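Local coordinates for fatty acid-binding protein homolog 8 (Caenorhabditis elegans, PDB 6C1Z) that binds unsaturated fatty acids such as oleic acid at the lysosome and carries them into the nucleus, where it activates transcription of genes promoting longevity, at residues W12-S17 against R133-E138; T43-L48 against N56-F61. One frame throughout, in Å; residues are numbered along the deposited sequence.

In the fold
Both contacts lie in the one antiparallel sheet that curls into the barrel of a fatty acid-binding protein, their centres about 11 Å apart. Interaction 1 pairs strand 10-18 with strand 129-137, the first and last of the chain; interaction 2 pairs the neighbours 43-49 and 52-58 and is nested within that long loop. Helices 20-27 and 31-39 come between strands 10-18 and 43-49 along the chain, yet these two strands are neighbours in the sheet. The two contacts meet there: Trp12 O lies 2.8 Å from Leu44 N, a probable hydrogen bond. First and last strands thus meet in the sheet, making the barrel wall continuous across them, with the hairpin bonded on beside.

Interaction 1. Residues W12-S17 against R133-E138; sequences WKLVHS and REFVKE. With SO4 (sulfate ion), chain C.
Trp12 to Ser17 and Arg133 to Glu138 are zipped antiparallel by backbone bonds, with Lys13 and Val136 exchanging N-H and C=O in both directions. A classic beta bulge interrupts the ladder: Val15 N (2.9 Å) and His16 N (3.2 Å) both donate to Glu134 O, and the register shifts by one.

The apolar contacts are mostly carbon over ring. Lys137 lays CD over the six-membered ring of Trp12, 3.4 Å from its centroid and 6° off the normal; the bend at chi2 (65°) helps bring the aliphatic chain back across the indole. Leu14 is forked between two flat groups: CD1 sits over a face of the Phe135 ring, 4.0 Å from the centroid, while CD2 lies over the Arg133 guanidinium. Beside the bulge, Val15 CG1 meets Val136 CG2.

Polar side chains grip both ends. Lys13 NZ forms a salt bridge to Glu138 OE2 at 3.3 Å, though Thr43 also binds the amine and Arg11 the carboxylate. At the other end Arg133 NH1 donates to Ser17 OG (2.8 Å), which lies at the guanidinium edge, and the same OG donates to O2 of a sulfate ion, probably from the crystallisation liquor. Phe20 makes a cation-pi contact with Arg133. Replacing Arg133 by an alanine removes the NH1 donor, and Ser17 OG would probably lose that bond while Leu14 CD2 loses the flat group it packs on. With aliphatic carbons laid over flat groups and polar groups gripping both ends, the pairing does not rest on backbone bonds alone.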
loop_
_atom_site.group_PDB
_atom_site.type_symbol
_atom_site.label_atom_id
_atom_site.label_comp_id
_atom_site.label_asym_id
_atom_site.label_seq_id
_atom_site.Cartn_x
_atom_site.Cartn_y
_atom_site.Cartn_z
ATOM N N TRP A 12 4.383 -8.972 -8.105
ATOM C CA TRP A 12 4.871 -7.727 -8.673
ATOM C C TRP A 12 6.156 -7.330 -7.954
ATOM O O TRP A 12 6.243 -7.444 -6.726
ATOM C CB TRP A 12 3.804 -6.635 -8.469
ATOM C CG TRP A 12 2.458 -6.904 -9.088
ATOM C CD1 TRP A 12 1.375 -7.495 -8.485
ATOM C CD2 TRP A 12 2.038 -6.576 -10.425
ATOM N NE1 TRP A 12 0.319 -7.563 -9.364
ATOM C CE2 TRP A 12 0.705 -7.007 -10.558
ATOM C CE3 TRP A 12 2.667 -5.969 -11.538
ATOM C CZ2 TRP A 12 -0.022 -6.815 -11.725
ATOM C CZ3 TRP A 12 1.943 -5.794 -12.680
ATOM C CH2 TRP A 12 0.623 -6.223 -12.772
ATOM N N LYS A 13 7.158 -6.877 -8.714
ATOM C CA LYS A 13 8.488 -6.561 -8.194
ATOM C C LYS A 13 8.727 -5.058 -8.318
ATOM O O LYS A 13 8.519 -4.484 -9.393
ATOM C CB LYS A 13 9.566 -7.323 -8.971
ATOM C CG LYS A 13 9.496 -8.831 -8.823
ATOM C CD LYS A 13 9.988 -9.292 -7.480
ATOM C CE LYS A 13 9.991 -10.803 -7.411
ATOM N NZ LYS A 13 10.704 -11.327 -6.213
ATOM N N LEU A 14 9.165 -4.413 -7.227
ATOM C CA LEU A 14 9.400 -2.970 -7.282
ATOM C C LEU A 14 10.552 -2.649 -8.234
ATOM O O LEU A 14 11.636 -3.218 -8.110
ATOM C CB LEU A 14 9.733 -2.441 -5.886
ATOM C CG LEU A 14 9.864 -0.919 -5.796
ATOM C CD1 LEU A 14 8.520 -0.243 -5.856
ATOM C CD2 LEU A 14 10.612 -0.490 -4.553
ATOM N N VAL A 15 10.321 -1.728 -9.168
ATOM C CA VAL A 15 11.362 -1.240 -10.065
ATOM C C VAL A 15 11.648 0.251 -9.923
ATOM O O VAL A 15 12.695 0.706 -10.401
ATOM C CB VAL A 15 11.067 -1.600 -11.537
ATOM C CG1 VAL A 15 11.058 -3.100 -11.706
ATOM C CG2 VAL A 15 9.751 -1.004 -11.987
ATOM N N HIS A 16 10.774 1.051 -9.323
ATOM C CA HIS A 16 11.072 2.466 -9.139
ATOM C C HIS A 16 10.329 2.982 -7.917
ATOM O O HIS A 16 9.217 2.551 -7.638
ATOM C CB HIS A 16 10.664 3.308 -10.357
ATOM C CG HIS A 16 10.790 4.782 -10.132
ATOM N ND1 HIS A 16 11.996 5.447 -10.212
ATOM C CD2 HIS A 16 9.866 5.716 -9.805
ATOM C CE1 HIS A 16 11.804 6.730 -9.959
ATOM N NE2 HIS A 16 10.521 6.919 -9.708
ATOM N N SER A 17 10.945 3.938 -7.222
ATOM C CA SER A 17 10.346 4.554 -6.050
ATOM C C SER A 17 10.780 6.009 -5.965
ATOM O O SER A 17 11.921 6.352 -6.279
ATOM C CB SER A 17 10.740 3.811 -4.764
ATOM O OG SER A 17 10.097 4.370 -3.637
ATOM N N ARG A 133 5.369 4.665 -6.500
ATOM C CA ARG A 133 6.078 3.412 -6.695
ATOM C C ARG A 133 5.561 2.726 -7.940
ATOM O O ARG A 133 4.390 2.861 -8.299
ATOM C CB ARG A 133 5.977 2.506 -5.483
ATOM C CG ARG A 133 7.154 2.790 -4.555
ATOM C CD ARG A 133 6.805 2.766 -3.120
ATOM N NE ARG A 133 7.170 1.514 -2.479
ATOM C CZ ARG A 133 8.390 1.215 -2.035
ATOM N NH1 ARG A 133 9.397 2.040 -2.224
ATOM N NH2 ARG A 133 8.609 0.059 -1.437
ATOM N N GLU A 134 6.460 2.025 -8.622
ATOM C CA GLU A 134 6.142 1.293 -9.834
ATOM C C GLU A 134 6.692 -0.126 -9.714
ATOM O O GLU A 134 7.845 -0.322 -9.298
ATOM C CB GLU A 134 6.754 2.015 -11.027
ATOM C CG GLU A 134 6.512 1.358 -12.351
ATOM C CD GLU A 134 7.206 2.106 -13.471
ATOM O OE1 GLU A 134 8.428 2.339 -13.359
ATOM O OE2 GLU A 134 6.525 2.481 -14.445
ATOM N N PHE A 135 5.880 -1.102 -10.125
ATOM C CA PHE A 135 6.197 -2.525 -10.066
ATOM C C PHE A 135 5.991 -3.162 -11.430
ATOM O O PHE A 135 5.160 -2.719 -12.234
ATOM C CB PHE A 135 5.230 -3.275 -9.130
ATOM C CG PHE A 135 5.262 -2.833 -7.677
ATOM C CD1 PHE A 135 4.679 -1.645 -7.266
ATOM C CD2 PHE A 135 5.851 -3.644 -6.707
ATOM C CE1 PHE A 135 4.698 -1.279 -5.959
ATOM C CE2 PHE A 135 5.889 -3.274 -5.388
ATOM C CZ PHE A 135 5.311 -2.096 -5.007
ATOM N N VAL A 136 6.761 -4.223 -11.694
ATOM C CA VAL A 136 6.597 -5.043 -12.892
ATOM C C VAL A 136 6.162 -6.447 -12.485
ATOM O O VAL A 136 6.462 -6.926 -11.381
ATOM C CB VAL A 136 7.872 -5.117 -13.752
ATOM C CG1 VAL A 136 8.312 -3.738 -14.145
ATOM C CG2 VAL A 136 8.981 -5.879 -13.021
ATOM N N LYS A 137 5.447 -7.110 -13.380
ATOM C CA LYS A 137 5.000 -8.467 -13.109
ATOM C C LYS A 137 6.192 -9.398 -12.912
ATOM O O LYS A 137 7.135 -9.393 -13.712
ATOM C CB LYS A 137 4.130 -8.954 -14.264
ATOM C CG LYS A 137 3.103 -10.007 -13.882
ATOM C CD LYS A 137 2.063 -9.439 -12.926
ATOM C CE LYS A 137 0.970 -10.441 -12.614
ATOM N NZ LYS A 137 0.120 -10.712 -13.798
ATOM N N GLU A 138 6.168 -10.185 -11.837
ATOM C CA GLU A 138 7.245 -11.144 -11.567
ATOM C C GLU A 138 7.401 -12.095 -12.738
ATOM O O GLU A 138 6.638 -13.050 -12.876
ATOM C CB GLU A 138 6.952 -11.942 -10.293
ATOM C CG GLU A 138 8.156 -12.677 -9.712
ATOM C CD GLU A 138 7.798 -13.474 -8.469
ATOM O OE1 GLU A 138 6.739 -14.133 -8.490
ATOM O OE2 GLU A 138 8.557 -13.440 -7.472
HETATM S S SO4 C . 12.802 6.518 -2.090
HETATM O O1 SO4 C . 13.320 5.155 -2.089
HETATM O O2 SO4 C . 11.486 6.481 -2.736
HETATM O O3 SO4 C . 12.735 7.038 -0.738
HETATM O O4 SO4 C . 13.721 7.320 -2.904
#

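Interaction 2. Residues T43-L48 against N56-F61; sequences TLEIKL and NQYSTF
Glu45 and Tyr58 come together through different first torsions: Glu45 turns CG anti to its own nitrogen (chi1 167°) and runs on extended, whereas Tyr58 sets CG anti to its carbonyl carbon (chi1 -64°). The carboxylate therefore reaches the rim of the phenol, where OE1 lies in the ring plane, 3.6 Å from Tyr58 OH and 3.8 Å from CE2. Carboxylate and ring stand almost perpendicular, their planes 88° apart. Asn56, directly across from Glu45 on the same face, runs side by side with Glu45 and points the same way. The second oxygen of Glu45, OE2, faces Arg11 in a long, weak ion pair.

Beneath this row the backbones are tied by four hydrogen bonds in two reciprocal pairs. Glu45 N gives an almost straight bond to Asn56 O (2.8 Å), and Asn56 N returns one to Glu45 O at 2.8 Å. One step nearer the open end of the hairpin, Thr43 N donates to Tyr58 O (2.9 Å) and receives Tyr58 N on its own carbonyl. These are two of the hydrogen-bonded pairs of an antiparallel beta hairpin, strands 43-49 and 52-58, in the wall of the fatty acid-binding protein barrel.

Leu44 and Gln57 form the intervening non-hydrogen-bonded pair and turn their side chains to the opposite face of the sheet. Here Leu44 CD1 comes back over the partner backbone, 3.8 Å from Asn56 O, and CG of Gln57 approaches Thr43 O at 4.1 Å. Leu44 also packs on Leu120 and Gln122 of strand 119-126, while Gln57 touches Pro42.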
loop_
_atom_site.group_PDB
_atom_site.type_symbol
_atom_site.label_atom_id
_atom_site.label_comp_id
_atom_site.label_asym_id
_atom_site.label_seq_id
_atom_site.Cartn_x
_atom_site.Cartn_y
_atom_site.Cartn_z
ATOM N N THR A 43 8.450 -7.441 -2.934
ATOM C CA THR A 43 7.552 -8.139 -3.837
ATOM C C THR A 43 6.143 -8.007 -3.287
ATOM O O THR A 43 5.895 -8.297 -2.112
ATOM C CB THR A 43 7.944 -9.609 -3.919
ATOM O OG1 THR A 43 9.257 -9.694 -4.467
ATOM C CG2 THR A 43 6.981 -10.378 -4.802
ATOM N N LEU A 44 5.225 -7.570 -4.134
ATOM C CA LEU A 44 3.837 -7.395 -3.751
ATOM C C LEU A 44 3.040 -8.512 -4.399
ATOM O O LEU A 44 3.049 -8.660 -5.621
ATOM C CB LEU A 44 3.331 -6.025 -4.204
ATOM C CG LEU A 44 1.816 -5.767 -4.179
ATOM C CD1 LEU A 44 1.247 -5.915 -2.793
ATOM C CD2 LEU A 44 1.495 -4.384 -4.746
ATOM N N GLU A 45 2.381 -9.317 -3.585
ATOM C CA GLU A 45 1.532 -10.389 -4.059
ATOM C C GLU A 45 0.096 -9.989 -3.791
ATOM O O GLU A 45 -0.254 -9.653 -2.652
ATOM C CB GLU A 45 1.865 -11.673 -3.306
ATOM C CG GLU A 45 0.886 -12.809 -3.449
ATOM C CD GLU A 45 1.280 -13.982 -2.588
ATOM O OE1 GLU A 45 1.070 -13.934 -1.347
ATOM O OE2 GLU A 45 1.840 -14.935 -3.157
ATOM N N ILE A 46 -0.724 -10.041 -4.836
ATOM C CA ILE A 46 -2.147 -9.735 -4.742
ATOM C C ILE A 46 -2.885 -11.011 -5.094
ATOM O O ILE A 46 -2.669 -11.592 -6.172
ATOM C CB ILE A 46 -2.544 -8.590 -5.684
ATOM C CG1 ILE A 46 -1.904 -7.287 -5.231
ATOM C CG2 ILE A 46 -4.069 -8.444 -5.757
ATOM C CD1 ILE A 46 -2.059 -6.149 -6.246
ATOM N N LYS A 47 -3.757 -11.463 -4.196
ATOM C CA LYS A 47 -4.564 -12.641 -4.441
ATOM C C LYS A 47 -5.962 -12.403 -3.890
ATOM O O LYS A 47 -6.176 -11.500 -3.075
ATOM C CB LYS A 47 -3.908 -13.917 -3.865
ATOM C CG LYS A 47 -3.575 -13.871 -2.386
ATOM C CD LYS A 47 -2.494 -14.906 -1.982
ATOM C CE LYS A 47 -2.820 -16.305 -2.461
ATOM N NZ LYS A 47 -1.832 -17.319 -1.955
ATOM N N LEU A 48 -6.914 -13.178 -4.383
ATOM C CA LEU A 48 -8.304 -13.108 -3.961
ATOM C C LEU A 48 -8.730 -14.494 -3.501
ATOM O O LEU A 48 -8.694 -15.454 -4.283
ATOM C CB LEU A 48 -9.178 -12.627 -5.122
ATOM C CG LEU A 48 -10.682 -12.606 -4.870
ATOM C CD1 LEU A 48 -11.030 -11.730 -3.671
ATOM C CD2 LEU A 48 -11.418 -12.134 -6.120
ATOM N N ASN A 56 -0.119 -8.701 0.009
ATOM C CA ASN A 56 0.972 -9.113 0.866
ATOM C C ASN A 56 2.272 -8.586 0.292
ATOM O O ASN A 56 2.615 -8.887 -0.856
ATOM C CB ASN A 56 1.005 -10.636 0.957
ATOM C CG ASN A 56 -0.240 -11.205 1.579
ATOM O OD1 ASN A 56 -0.920 -10.539 2.354
ATOM N ND2 ASN A 56 -0.535 -12.460 1.269
ATOM N N GLN A 57 3.033 -7.875 1.102
ATOM C CA GLN A 57 4.294 -7.301 0.660
ATOM C C GLN A 57 5.422 -8.037 1.362
ATOM O O GLN A 57 5.416 -8.162 2.589
ATOM C CB GLN A 57 4.348 -5.810 0.985
ATOM C CG GLN A 57 5.499 -5.069 0.346
ATOM C CD GLN A 57 5.135 -3.644 -0.010
ATOM O OE1 GLN A 57 5.841 -2.702 0.347
ATOM N NE2 GLN A 57 4.024 -3.479 -0.711
ATOM N N TYR A 58 6.383 -8.533 0.595
ATOM C CA TYR A 58 7.482 -9.307 1.166
ATOM C C TYR A 58 8.813 -8.608 0.953
ATOM O O TYR A 58 9.113 -8.148 -0.152
ATOM C CB TYR A 58 7.565 -10.707 0.546
ATOM C CG TYR A 58 6.354 -11.550 0.840
ATOM C CD1 TYR A 58 6.238 -12.210 2.058
ATOM C CD2 TYR A 58 5.352 -11.710 -0.093
ATOM C CE1 TYR A 58 5.137 -12.995 2.347
ATOM C CE2 TYR A 58 4.236 -12.512 0.181
ATOM C CZ TYR A 58 4.136 -13.127 1.413
ATOM O OH TYR A 58 3.033 -13.910 1.666
ATOM N N SER A 59 9.643 -8.570 1.990
ATOM C CA SER A 59 10.972 -7.991 1.836
ATOM C C SER A 59 11.880 -8.512 2.936
ATOM O O SER A 59 11.425 -9.113 3.909
ATOM C CB SER A 59 10.935 -6.464 1.897
ATOM O OG SER A 59 10.820 -5.996 3.238
ATOM N N THR A 60 13.180 -8.242 2.775
ATOM C CA THR A 60 14.158 -8.656 3.773
ATOM C C THR A 60 13.921 -7.967 5.110
ATOM O O THR A 60 14.259 -8.522 6.162
ATOM C CB THR A 60 15.585 -8.372 3.277
ATOM O OG1 THR A 60 15.706 -7.011 2.841
ATOM C CG2 THR A 60 15.956 -9.303 2.135
ATOM N N PHE A 61 13.347 -6.764 5.093
ATOM C CA PHE A 61 13.167 -5.992 6.316
ATOM C C PHE A 61 11.878 -6.335 7.058
ATOM O O PHE A 61 11.864 -6.370 8.294
ATOM C CB PHE A 61 13.202 -4.494 5.990
ATOM C CG PHE A 61 13.061 -3.609 7.193
ATOM C CD1 PHE A 61 14.019 -3.608 8.181
ATOM C CD2 PHE A 61 11.963 -2.775 7.333
ATOM C CE1 PHE A 61 13.896 -2.785 9.295
ATOM C CE2 PHE A 61 11.835 -1.954 8.441
ATOM C CZ PHE A 61 12.796 -1.963 9.422
#